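Local coordinates for protein esterase (PDB 3D7R) that probably hydrolyses ester bonds, as a putative esterase of the alpha/beta hydrolase fold, at residues S200-S208 with L241-I249; L216-Q225 with G264-D272. All coordinates share one frame; numbering follows the deposited sequence.

Contact 1 of 2, residues S200-S208 with L241-I249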
ATOM      1  N   SER A 200      -2.364   0.442   6.943  1.00  9.91           N
ATOM      2  CA  SER A 200      -3.793   0.233   6.698  1.00 10.23           C
ATOM      3  C   SER A 200      -4.053  -0.745   5.536  1.00 10.00           C
ATOM      4  O   SER A 200      -4.826  -0.410   4.612  1.00 10.43           O
ATOM      5  CB  SER A 200      -4.493   1.573   6.404  1.00  9.60           C
ATOM      6  OG  SER A 200      -4.532   2.381   7.554  1.00 13.67           O
ATOM      7  N   PRO A 201      -3.434  -1.949   5.578  1.00  9.40           N
ATOM      8  CA  PRO A 201      -3.576  -2.857   4.437  1.00  9.23           C
ATOM      9  C   PRO A 201      -5.015  -3.345   4.345  1.00 10.00           C
ATOM     10  O   PRO A 201      -5.648  -3.569   5.384  1.00 10.14           O
ATOM     11  CB  PRO A 201      -2.651  -4.043   4.797  1.00  9.09           C
ATOM     12  CG  PRO A 201      -2.525  -4.025   6.288  1.00  8.86           C
ATOM     13  CD  PRO A 201      -2.625  -2.540   6.671  1.00  8.82           C
ATOM     14  N   ILE A 202      -5.526  -3.492   3.129  1.00  9.17           N
ATOM     15  CA  ILE A 202      -6.841  -4.100   2.930  1.00  9.46           C
ATOM     16  C   ILE A 202      -6.592  -5.603   2.737  1.00  9.65           C
ATOM     17  O   ILE A 202      -6.480  -6.097   1.609  1.00 10.00           O
ATOM     18  CB  ILE A 202      -7.599  -3.456   1.722  1.00  9.69           C
ATOM     19  CG1 ILE A 202      -7.821  -1.957   1.945  1.00  9.86           C
ATOM     20  CG2 ILE A 202      -8.950  -4.149   1.490  1.00  8.82           C
ATOM     21  CD1 ILE A 202      -8.253  -1.225   0.642  1.00 14.00           C
ATOM     22  N   LEU A 203      -6.457  -6.313   3.855  1.00  9.27           N
ATOM     23  CA  LEU A 203      -6.030  -7.709   3.849  1.00  9.70           C
ATOM     24  C   LEU A 203      -7.019  -8.707   3.242  1.00  9.79           C
ATOM     25  O   LEU A 203      -6.617  -9.759   2.732  1.00  9.22           O
ATOM     26  CB  LEU A 203      -5.625  -8.130   5.265  1.00  9.84           C
ATOM     27  CG  LEU A 203      -4.410  -7.317   5.763  1.00 10.45           C
ATOM     28  CD1 LEU A 203      -4.232  -7.416   7.267  1.00 10.50           C
ATOM     29  CD2 LEU A 203      -3.130  -7.731   5.036  1.00 10.66           C
ATOM     30  N   ASP A 204      -8.309  -8.376   3.306  1.00 10.11           N
ATOM     31  CA  ASP A 204      -9.359  -9.226   2.764  1.00 10.97           C
ATOM     32  C   ASP A 204     -10.215  -8.317   1.889  1.00 10.75           C
ATOM     33  O   ASP A 204     -10.887  -7.431   2.414  1.00 11.22           O
ATOM     34  CB  ASP A 204     -10.162  -9.833   3.931  1.00 11.34           C
ATOM     35  CG  ASP A 204     -11.361 -10.679   3.484  1.00 12.82           C
ATOM     36  OD1 ASP A 204     -11.641 -10.793   2.271  1.00 13.37           O
ATOM     37  OD2 ASP A 204     -12.043 -11.220   4.382  1.00 15.25           O
ATOM     38  N   ALA A 205     -10.167  -8.512   0.569  1.00 10.51           N
ATOM     39  CA  ALA A 205     -10.871  -7.630  -0.366  1.00 11.15           C
ATOM     40  C   ALA A 205     -12.401  -7.744  -0.315  1.00 11.24           C
ATOM     41  O   ALA A 205     -13.105  -6.892  -0.861  1.00 11.16           O
ATOM     42  CB  ALA A 205     -10.387  -7.855  -1.799  1.00 10.57           C
ATOM     43  N   THR A 206     -12.916  -8.806   0.303  1.00 11.61           N
ATOM     44  CA  THR A 206     -14.368  -8.983   0.418  1.00 12.10           C
ATOM     45  C   THR A 206     -14.961  -8.088   1.501  1.00 12.25           C
ATOM     46  O   THR A 206     -16.148  -7.733   1.428  1.00 12.02           O
ATOM     47  CB  THR A 206     -14.766 -10.423   0.774  1.00 12.72           C
ATOM     48  OG1 THR A 206     -14.272 -10.738   2.080  1.00 12.79           O
ATOM     49  CG2 THR A 206     -14.205 -11.420  -0.234  1.00 12.53           C
ATOM     50  N   LEU A 207     -14.131  -7.736   2.490  1.00 12.06           N
ATOM     51  CA  LEU A 207     -14.556  -6.954   3.661  1.00 12.47           C
ATOM     52  C   LEU A 207     -15.836  -7.531   4.282  1.00 12.66           C
ATOM     53  O   LEU A 207     -16.762  -6.795   4.650  1.00 11.96           O
ATOM     54  CB  LEU A 207     -14.705  -5.454   3.312  1.00 12.06           C
ATOM     55  CG  LEU A 207     -13.413  -4.635   3.168  1.00 12.96           C
ATOM     56  CD1 LEU A 207     -13.657  -3.341   2.395  1.00 13.53           C
ATOM     57  CD2 LEU A 207     -12.747  -4.341   4.528  1.00 11.95           C
ATOM     58  N   SER A 208     -15.852  -8.859   4.406  1.00 12.90           N
ATOM     59  CA  SER A 208     -17.008  -9.619   4.869  1.00 13.74           C
ATOM     60  C   SER A 208     -16.794 -10.177   6.288  1.00 13.77           C
ATOM     61  O   SER A 208     -17.657 -10.869   6.803  1.00 13.21           O
ATOM     62  CB  SER A 208     -17.278 -10.786   3.914  1.00 14.42           C
ATOM     63  OG  SER A 208     -16.194 -11.707   3.954  1.00 14.78           O
ATOM     64  N   LEU A 241     -12.562 -13.007  -5.198  1.00 13.44           N
ATOM     65  CA  LEU A 241     -11.938 -12.046  -4.273  1.00 13.74           C
ATOM     66  C   LEU A 241     -11.193 -12.726  -3.125  1.00 13.53           C
ATOM     67  O   LEU A 241     -10.298 -12.126  -2.506  1.00 14.11           O
ATOM     68  CB  LEU A 241     -12.984 -11.047  -3.727  1.00 13.38           C
ATOM     69  CG  LEU A 241     -13.577 -10.075  -4.765  1.00 13.59           C
ATOM     70  CD1 LEU A 241     -14.460  -9.014  -4.106  1.00 14.57           C
ATOM     71  CD2 LEU A 241     -12.499  -9.412  -5.599  1.00 14.12           C
ATOM     72  N   THR A 242     -11.563 -13.972  -2.833  1.00 13.31           N
ATOM     73  CA  THR A 242     -10.927 -14.726  -1.740  1.00 13.29           C
ATOM     74  C   THR A 242      -9.575 -15.363  -2.140  1.00 12.97           C
ATOM     75  O   THR A 242      -8.846 -15.856  -1.267  1.00 12.61           O
ATOM     76  CB  THR A 242     -11.849 -15.843  -1.207  1.00 13.51           C
ATOM     77  OG1 THR A 242     -12.218 -16.687  -2.291  1.00 12.61           O
ATOM     78  CG2 THR A 242     -13.128 -15.260  -0.570  1.00 14.58           C
ATOM     79  N   ASP A 243      -9.261 -15.374  -3.443  1.00 12.37           N
ATOM     80  CA  ASP A 243      -7.948 -15.831  -3.921  1.00 12.86           C
ATOM     81  C   ASP A 243      -6.875 -15.137  -3.093  1.00 12.09           C
ATOM     82  O   ASP A 243      -6.921 -13.918  -2.897  1.00 12.02           O
ATOM     83  CB  ASP A 243      -7.762 -15.501  -5.415  1.00 13.32           C
ATOM     84  CG  ASP A 243      -6.478 -16.090  -6.006  1.00 17.45           C
ATOM     85  OD1 ASP A 243      -6.575 -16.898  -6.946  1.00 22.97           O
ATOM     86  OD2 ASP A 243      -5.364 -15.771  -5.553  1.00 20.45           O
ATOM     87  N   LYS A 244      -5.921 -15.910  -2.595  1.00 11.37           N
ATOM     88  CA  LYS A 244      -4.875 -15.378  -1.734  1.00 10.90           C
ATOM     89  C   LYS A 244      -4.032 -14.280  -2.391  1.00 11.12           C
ATOM     90  O   LYS A 244      -3.427 -13.466  -1.705  1.00  9.82           O
ATOM     91  CB  LYS A 244      -3.980 -16.508  -1.235  1.00 10.82           C
ATOM     92  CG  LYS A 244      -3.163 -17.247  -2.325  1.00 11.11           C
ATOM     93  CD  LYS A 244      -2.362 -18.418  -1.713  1.00 10.11           C
ATOM     94  CE  LYS A 244      -1.371 -19.003  -2.705  1.00 10.91           C
ATOM     95  NZ  LYS A 244      -2.084 -19.765  -3.764  1.00 12.80           N
ATOM     96  N   ARG A 245      -3.969 -14.245  -3.720  1.00 10.54           N
ATOM     97  CA  ARG A 245      -3.205 -13.162  -4.352  1.00 11.13           C
ATOM     98  C   ARG A 245      -3.929 -11.813  -4.237  1.00 10.72           C
ATOM     99  O   ARG A 245      -3.297 -10.748  -4.273  1.00 10.87           O
ATOM    100  CB  ARG A 245      -2.900 -13.482  -5.824  1.00 11.40           C
ATOM    101  CG  ARG A 245      -2.184 -14.818  -6.069  1.00 14.21           C
ATOM    102  CD  ARG A 245      -2.338 -15.214  -7.553  1.00 17.69           C
ATOM    103  NE  ARG A 245      -1.579 -14.271  -8.345  1.00 18.94           N
ATOM    104  CZ  ARG A 245      -1.801 -13.940  -9.612  1.00 17.85           C
ATOM    105  NH1 ARG A 245      -2.809 -14.465 -10.322  1.00 17.61           N
ATOM    106  NH2 ARG A 245      -0.985 -13.063 -10.163  1.00 14.42           N
ATOM    107  N   ILE A 246      -5.249 -11.873  -4.110  1.00  9.93           N
ATOM    108  CA  ILE A 246      -6.109 -10.685  -3.975  1.00  9.82           C
ATOM    109  C   ILE A 246      -6.325 -10.315  -2.500  1.00  9.81           C
ATOM    110  O   ILE A 246      -6.274  -9.142  -2.132  1.00 10.40           O
ATOM    111  CB  ILE A 246      -7.479 -10.936  -4.638  1.00  9.98           C
ATOM    112  CG1 ILE A 246      -7.282 -11.177  -6.144  1.00  9.43           C
ATOM    113  CG2 ILE A 246      -8.427  -9.744  -4.387  1.00 10.28           C
ATOM    114  CD1 ILE A 246      -8.469 -11.776  -6.817  1.00 11.91           C
ATOM    115  N   SER A 247      -6.566 -11.331  -1.675  1.00  8.75           N
ATOM    116  CA  SER A 247      -6.771 -11.184  -0.248  1.00  8.96           C
ATOM    117  C   SER A 247      -5.656 -11.957   0.465  1.00  8.72           C
ATOM    118  O   SER A 247      -5.843 -13.125   0.808  1.00  7.62           O
ATOM    119  CB  SER A 247      -8.148 -11.736   0.131  1.00  8.94           C
ATOM    120  OG  SER A 247      -9.179 -10.919  -0.399  1.00  9.62           O
ATOM    121  N   PRO A 248      -4.483 -11.315   0.649  1.00  8.48           N
ATOM    122  CA  PRO A 248      -3.285 -11.953   1.188  1.00  8.85           C
ATOM    123  C   PRO A 248      -3.408 -12.441   2.647  1.00  9.29           C
ATOM    124  O   PRO A 248      -2.544 -13.199   3.129  1.00  9.31           O
ATOM    125  CB  PRO A 248      -2.220 -10.857   1.045  1.00  8.62           C
ATOM    126  CG  PRO A 248      -2.982  -9.590   1.079  1.00  8.22           C
ATOM    127  CD  PRO A 248      -4.229  -9.899   0.318  1.00  8.87           C
ATOM    128  N   ILE A 249      -4.495 -12.072   3.327  1.00  9.59           N
ATOM    129  CA  ILE A 249      -4.797 -12.688   4.633  1.00 10.05           C
ATOM    130  C   ILE A 249      -4.869 -14.234   4.488  1.00 10.77           C
ATOM    131  O   ILE A 249      -4.614 -14.973   5.455  1.00  9.79           O
ATOM    132  CB  ILE A 249      -6.117 -12.147   5.235  1.00 10.21           C
ATOM    133  CG1 ILE A 249      -6.198 -12.466   6.740  1.00 11.34           C
ATOM    134  CG2 ILE A 249      -7.349 -12.652   4.405  1.00  9.79           C
ATOM    135  CD1 ILE A 249      -7.175 -11.554   7.514  1.00 14.53           C
TER
HETATM  136  O   HOH W   1      -7.334  -6.925  -0.853  1.00 14.27           O
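S247 reaches across to A205, whose backbone N donates to its OG (2.8 Å, N-H...O 162°). The same hydroxyl donates to L241 O in its own segment at 2.7 Å, and these two bonds fix its rotation. Next to it the L203 carbonyl accepts from I249 N at 3.2 Å, its donor tilted 26° from the carbonyl plane. Water 1 bridges further along, donating to both I202 O and I246 O. On the apolar side A205 CB packs on I246 CG2 at 3.8 Å, while T206 and L241 lie alongside in opposed directions, T206 CG2 3.7 Å from L241 CB.

Behind this shell, D204 OD1 takes T206 N and T206 OG1 from the same face, above its carboxylate plane. Its CG points anti to the backbone N (chi1 176°), and the bond from T206 N closes an Asx turn where a type I turn, D204 to L207, begins. D243 makes a second Asx turn through R245 N. Helices 173-187 and 270-282 back L203, and R245 forms a salt bridge with D144. The contact joins the loop after strand 195-199 to the loop leading from helix 225-236 to strand 259-264 of an alpha/beta hydrolase fold.

Contact 2 of 2, residues L216-Q225 with G264-D272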
ATOM      1  N   LEU A 216     -18.540   0.045  13.611  1.00 12.34           N
ATOM      2  CA  LEU A 216     -17.278   0.266  12.886  1.00 12.05           C
ATOM      3  C   LEU A 216     -17.502   0.844  11.490  1.00 12.04           C
ATOM      4  O   LEU A 216     -16.808   1.780  11.082  1.00 12.07           O
ATOM      5  CB  LEU A 216     -16.419  -1.006  12.825  1.00 11.66           C
ATOM      6  CG  LEU A 216     -15.062  -0.861  12.114  1.00 12.24           C
ATOM      7  CD1 LEU A 216     -14.176   0.221  12.760  1.00 14.33           C
ATOM      8  CD2 LEU A 216     -14.310  -2.194  12.063  1.00 11.10           C
ATOM      9  N   ILE A 217     -18.485   0.306  10.769  1.00 12.28           N
ATOM     10  CA  ILE A 217     -18.840   0.818   9.439  1.00 12.09           C
ATOM     11  C   ILE A 217     -19.194   2.323   9.472  1.00 12.18           C
ATOM     12  O   ILE A 217     -18.770   3.084   8.596  1.00 12.05           O
ATOM     13  CB  ILE A 217     -19.952  -0.026   8.787  1.00 12.57           C
ATOM     14  CG1 ILE A 217     -19.383  -1.403   8.398  1.00 12.74           C
ATOM     15  CG2 ILE A 217     -20.522   0.689   7.538  1.00 11.81           C
ATOM     16  CD1 ILE A 217     -20.417  -2.488   8.326  1.00 15.74           C
ATOM     17  N   GLU A 218     -19.949   2.726  10.495  1.00 11.41           N
ATOM     18  CA  GLU A 218     -20.331   4.122  10.714  1.00 12.12           C
ATOM     19  C   GLU A 218     -19.167   5.052  11.095  1.00 12.19           C
ATOM     20  O   GLU A 218     -19.285   6.273  10.966  1.00 12.66           O
ATOM     21  CB  GLU A 218     -21.447   4.208  11.780  1.00 12.60           C
ATOM     22  CG  GLU A 218     -22.744   3.460  11.438  1.00 13.67           C
ATOM     23  CD  GLU A 218     -23.417   3.918  10.136  1.00 17.77           C
ATOM     24  OE1 GLU A 218     -23.079   4.991   9.583  1.00 19.05           O
ATOM     25  OE2 GLU A 218     -24.300   3.189   9.654  1.00 19.99           O
ATOM     26  N   GLN A 219     -18.062   4.490  11.584  1.00 11.67           N
ATOM     27  CA  GLN A 219     -16.863   5.290  11.860  1.00 12.59           C
ATOM     28  C   GLN A 219     -15.952   5.501  10.644  1.00 12.09           C
ATOM     29  O   GLN A 219     -15.099   6.390  10.657  1.00 12.12           O
ATOM     30  CB  GLN A 219     -16.041   4.683  13.013  1.00 13.00           C
ATOM     31  CG  GLN A 219     -16.694   4.795  14.391  1.00 15.76           C
ATOM     32  CD  GLN A 219     -17.063   6.235  14.770  1.00 21.14           C
ATOM     33  OE1 GLN A 219     -16.277   7.173  14.581  1.00 23.42           O
ATOM     34  NE2 GLN A 219     -18.273   6.413  15.295  1.00 22.32           N
ATOM     35  N   ASP A 220     -16.122   4.682   9.608  1.00 11.07           N
ATOM     36  CA  ASP A 220     -15.208   4.696   8.460  1.00 11.08           C
ATOM     37  C   ASP A 220     -15.775   5.521   7.312  1.00 11.01           C
ATOM     38  O   ASP A 220     -16.631   5.050   6.580  1.00 10.61           O
ATOM     39  CB  ASP A 220     -14.926   3.266   7.968  1.00 10.65           C
ATOM     40  CG  ASP A 220     -13.762   3.200   6.982  1.00 10.38           C
ATOM     41  OD1 ASP A 220     -13.419   4.219   6.348  1.00  9.25           O
ATOM     42  OD2 ASP A 220     -13.157   2.122   6.844  1.00 11.13           O
ATOM     43  N   ALA A 221     -15.253   6.734   7.146  1.00 10.82           N
ATOM     44  CA  ALA A 221     -15.719   7.661   6.121  1.00 10.93           C
ATOM     45  C   ALA A 221     -14.903   7.538   4.836  1.00 11.18           C
ATOM     46  O   ALA A 221     -15.039   8.360   3.945  1.00 12.32           O
ATOM     47  CB  ALA A 221     -15.644   9.094   6.664  1.00 11.19           C
ATOM     48  N   VAL A 222     -14.064   6.504   4.731  1.00 10.46           N
ATOM     49  CA  VAL A 222     -13.193   6.321   3.570  1.00 10.60           C
ATOM     50  C   VAL A 222     -13.512   5.042   2.807  1.00 10.14           C
ATOM     51  O   VAL A 222     -13.688   5.067   1.586  1.00 10.32           O
ATOM     52  CB  VAL A 222     -11.702   6.296   3.972  1.00 10.38           C
ATOM     53  CG1 VAL A 222     -10.786   6.153   2.710  1.00 12.21           C
ATOM     54  CG2 VAL A 222     -11.341   7.556   4.757  1.00 12.62           C
ATOM     55  N   LEU A 223     -13.560   3.918   3.511  1.00  9.63           N
ATOM     56  CA  LEU A 223     -13.799   2.646   2.828  1.00 10.42           C
ATOM     57  C   LEU A 223     -15.278   2.383   2.624  1.00 10.74           C
ATOM     58  O   LEU A 223     -16.094   2.818   3.425  1.00 11.31           O
ATOM     59  CB  LEU A 223     -13.170   1.482   3.599  1.00  9.69           C
ATOM     60  CG  LEU A 223     -11.639   1.560   3.646  1.00  9.57           C
ATOM     61  CD1 LEU A 223     -11.094   0.413   4.486  1.00 10.34           C
ATOM     62  CD2 LEU A 223     -11.047   1.535   2.237  1.00  8.65           C
ATOM     63  N   SER A 224     -15.584   1.641   1.557  1.00 11.11           N
ATOM     64  CA  SER A 224     -16.913   1.188   1.210  1.00 11.10           C
ATOM     65  C   SER A 224     -16.806  -0.275   0.785  1.00 11.34           C
ATOM     66  O   SER A 224     -16.018  -0.589  -0.112  1.00 10.97           O
ATOM     67  CB  SER A 224     -17.401   2.007   0.025  1.00 11.87           C
ATOM     68  OG  SER A 224     -18.544   1.417  -0.552  1.00 11.05           O
ATOM     69  N   GLN A 225     -17.556  -1.174   1.428  1.00 11.25           N
ATOM     70  CA  GLN A 225     -17.562  -2.581   1.001  1.00 12.04           C
ATOM     71  C   GLN A 225     -17.964  -2.647  -0.475  1.00 11.53           C
ATOM     72  O   GLN A 225     -17.277  -3.273  -1.257  1.00 11.63           O
ATOM     73  CB  GLN A 225     -18.511  -3.478   1.822  1.00 12.19           C
ATOM     74  CG  GLN A 225     -18.248  -4.981   1.532  1.00 15.29           C
ATOM     75  CD  GLN A 225     -19.284  -5.945   2.078  1.00 18.91           C
ATOM     76  OE1 GLN A 225     -20.392  -5.554   2.430  1.00 21.61           O
ATOM     77  NE2 GLN A 225     -18.926  -7.226   2.135  1.00 19.34           N
ATOM     78  N   GLY A 264      -5.539   2.078  12.027  1.00 10.12           N
ATOM     79  CA  GLY A 264      -6.408   2.809  12.965  1.00  9.56           C
ATOM     80  C   GLY A 264      -7.597   1.983  13.388  1.00 10.74           C
ATOM     81  O   GLY A 264      -7.991   1.044  12.682  1.00 10.23           O
ATOM     82  N   GLY A 265      -8.171   2.322  14.542  1.00 10.75           N
ATOM     83  CA  GLY A 265      -9.359   1.634  15.052  1.00 11.44           C
ATOM     84  C   GLY A 265     -10.646   2.088  14.369  1.00 12.07           C
ATOM     85  O   GLY A 265     -11.687   1.442  14.520  1.00 11.71           O
ATOM     86  N   ARG A 266     -10.576   3.180  13.604  1.00 12.18           N
ATOM     87  CA  ARG A 266     -11.760   3.691  12.888  1.00 13.35           C
ATOM     88  C   ARG A 266     -11.805   3.328  11.397  1.00 12.90           C
ATOM     89  O   ARG A 266     -12.431   4.034  10.590  1.00 13.92           O
ATOM     90  CB  ARG A 266     -11.929   5.202  13.102  1.00 12.79           C
ATOM     91  CG  ARG A 266     -12.261   5.519  14.551  1.00 17.16           C
ATOM     92  CD  ARG A 266     -12.602   6.982  14.840  1.00 22.77           C
ATOM     93  NE  ARG A 266     -12.796   7.114  16.293  1.00 29.10           N
ATOM     94  CZ  ARG A 266     -12.851   8.259  16.970  1.00 32.19           C
ATOM     95  NH1 ARG A 266     -12.736   9.430  16.348  1.00 34.22           N
ATOM     96  NH2 ARG A 266     -13.016   8.231  18.285  1.00 33.47           N
ATOM     97  N   GLU A 267     -11.158   2.231  11.029  1.00 12.20           N
ATOM     98  CA  GLU A 267     -11.217   1.749   9.655  1.00 10.94           C
ATOM     99  C   GLU A 267     -11.736   0.316   9.616  1.00 11.34           C
ATOM    100  O   GLU A 267     -11.412  -0.473  10.495  1.00 10.01           O
ATOM    101  CB  GLU A 267      -9.855   1.872   8.949  1.00 10.97           C
ATOM    102  CG  GLU A 267      -8.673   1.186   9.640  1.00 10.82           C
ATOM    103  CD  GLU A 267      -7.396   1.232   8.799  1.00 12.93           C
ATOM    104  OE1 GLU A 267      -7.476   0.920   7.596  1.00 12.70           O
ATOM    105  OE2 GLU A 267      -6.319   1.580   9.330  1.00 13.39           O
HETATM  106  N   MSE A 268     -12.531  -0.008   8.585  1.00 10.74           N
HETATM  107  CA  MSE A 268     -13.245  -1.294   8.502  1.00 11.49           C
HETATM  108  C   MSE A 268     -12.313  -2.494   8.368  1.00 10.48           C
HETATM  109  O   MSE A 268     -12.742  -3.634   8.512  1.00 10.51           O
HETATM  110  CB  MSE A 268     -14.183  -1.293   7.291  1.00 11.86           C
HETATM  111  CG  MSE A 268     -15.533  -0.647   7.500  1.00 16.05           C
HETATM  112 SE   MSE A 268     -16.395  -0.366   5.722  0.75 28.18          SE
HETATM  113  CE  MSE A 268     -15.849  -1.975   4.855  1.00 20.77           C
ATOM    114  N   THR A 269     -11.052  -2.222   8.059  1.00 10.53           N
ATOM    115  CA  THR A 269     -10.000  -3.246   7.923  1.00 10.65           C
ATOM    116  C   THR A 269      -9.471  -3.686   9.260  1.00 10.55           C
ATOM    117  O   THR A 269      -8.644  -4.594   9.326  1.00 10.17           O
ATOM    118  CB  THR A 269      -8.791  -2.692   7.151  1.00 10.98           C
ATOM    119  OG1 THR A 269      -8.433  -1.424   7.712  1.00 13.22           O
ATOM    120  CG2 THR A 269      -9.127  -2.486   5.678  1.00 11.43           C
ATOM    121  N   HIS A 270      -9.913  -3.028  10.331  1.00  9.91           N
ATOM    122  CA  HIS A 270      -9.283  -3.271  11.628  1.00 10.75           C
ATOM    123  C   HIS A 270      -9.447  -4.720  12.142  1.00 10.33           C
ATOM    124  O   HIS A 270      -8.457  -5.306  12.592  1.00 10.53           O
ATOM    125  CB  HIS A 270      -9.658  -2.203  12.671  1.00 10.34           C
ATOM    126  CG  HIS A 270      -8.952  -2.373  13.981  1.00 12.87           C
ATOM    127  ND1 HIS A 270      -9.456  -3.154  15.004  1.00 14.11           N
ATOM    128  CD2 HIS A 270      -7.770  -1.883  14.431  1.00 14.44           C
ATOM    129  CE1 HIS A 270      -8.620  -3.128  16.027  1.00 13.32           C
ATOM    130  NE2 HIS A 270      -7.591  -2.362  15.705  1.00 14.13           N
ATOM    131  N   PRO A 271     -10.672  -5.300  12.097  1.00 10.02           N
ATOM    132  CA  PRO A 271     -10.761  -6.732  12.424  1.00  9.95           C
ATOM    133  C   PRO A 271      -9.815  -7.637  11.633  1.00 10.03           C
ATOM    134  O   PRO A 271      -9.211  -8.527  12.231  1.00 10.00           O
ATOM    135  CB  PRO A 271     -12.213  -7.077  12.097  1.00 10.05           C
ATOM    136  CG  PRO A 271     -12.944  -5.792  12.400  1.00 10.36           C
ATOM    137  CD  PRO A 271     -12.015  -4.736  11.834  1.00 10.32           C
ATOM    138  N   ASP A 272      -9.686  -7.414  10.319  1.00  9.06           N
ATOM    139  CA  ASP A 272      -8.732  -8.166   9.496  1.00  9.30           C
ATOM    140  C   ASP A 272      -7.279  -7.979   9.903  1.00  8.74           C
ATOM    141  O   ASP A 272      -6.498  -8.931   9.882  1.00  8.71           O
ATOM    142  CB  ASP A 272      -8.947  -7.885   7.997  1.00  9.24           C
ATOM    143  CG  ASP A 272     -10.262  -8.482   7.489  1.00 11.87           C
ATOM    144  OD1 ASP A 272     -10.582  -9.638   7.910  1.00 13.19           O
ATOM    145  OD2 ASP A 272     -10.990  -7.796   6.711  1.00 12.09           O
TER
HETATM  146  O   HOH W   2     -11.480   5.615   7.938  1.00 13.32           O
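D220 and M268, a selenomethionine here, share the one direct hydrogen bond between the segments: M268 N donates to D220 OD2 at 2.8 Å, nearly straight at 163°, on the anti side and somewhat out of the carboxylate plane. The other oxygen, OD1, turns back to its own loop. V222 N meets it nearly along its C-O axis, closing an Asx turn, and L223 N comes from above the carboxylate plane, on the same face. Water 2 donates to D220 OD1 and to R266 O, adding a solvent-mediated link. With CG anti to the backbone N (chi1 -168°), D220 points its carboxylate at the opposite loop, and both oxygens are engaged.

L216 splits its branches: CD1 rests against the backbone carbonyl of G265, 3.3 Å from its O, while CD2 makes an apolar contact with P271, unusually close at 3.4 Å to CD of the ring. I217 CG1 lies 4.0 Å from CG of M268, whose chain bends at chi3 and carries its methyl to Q225 N. The L223 and T269 side chains cross at about a right angle, CD1 of L223 3.7 Å from CG2 of T269.

Toward solvent, Q219 OE1 sits over one face of the R266 guanidinium, 3.9 Å from NE, the two planes 60° apart.

The E267 carboxylate turns away from 216-225: OE2 takes G264 N and S200 OG, and OE1 is hydrogen-bonded to H297 ND1. E267, just after strand 259-264, and H297, after strand 287-292, pair in a way consistent with the acid and histidine of an alpha/beta hydrolase catalytic triad. D220 would hold the backbone one residue beyond the acid, in the manner of a second-shell residue.

In the fold
From the N terminus the chain leaves strand 195-199 into 200-208, passes through helix 214-219 and its following loop (216-225), runs along helix 225-236 to 241-249, and enters strand 259-264 before 264-272. Contact 1 thus closes a loop of 32 residues and contact 2 one of 38; the segments alternate, so the two loops cross rather than nest. The contacts also touch, through S200 and E267 and probably through a hydrogen bond from Q225 NE2 to T206 O. Together they tie the excursion carrying helices 214-219 and 225-236 to the strand ends of the central sheet and to helix 270-282, beside the probable active site.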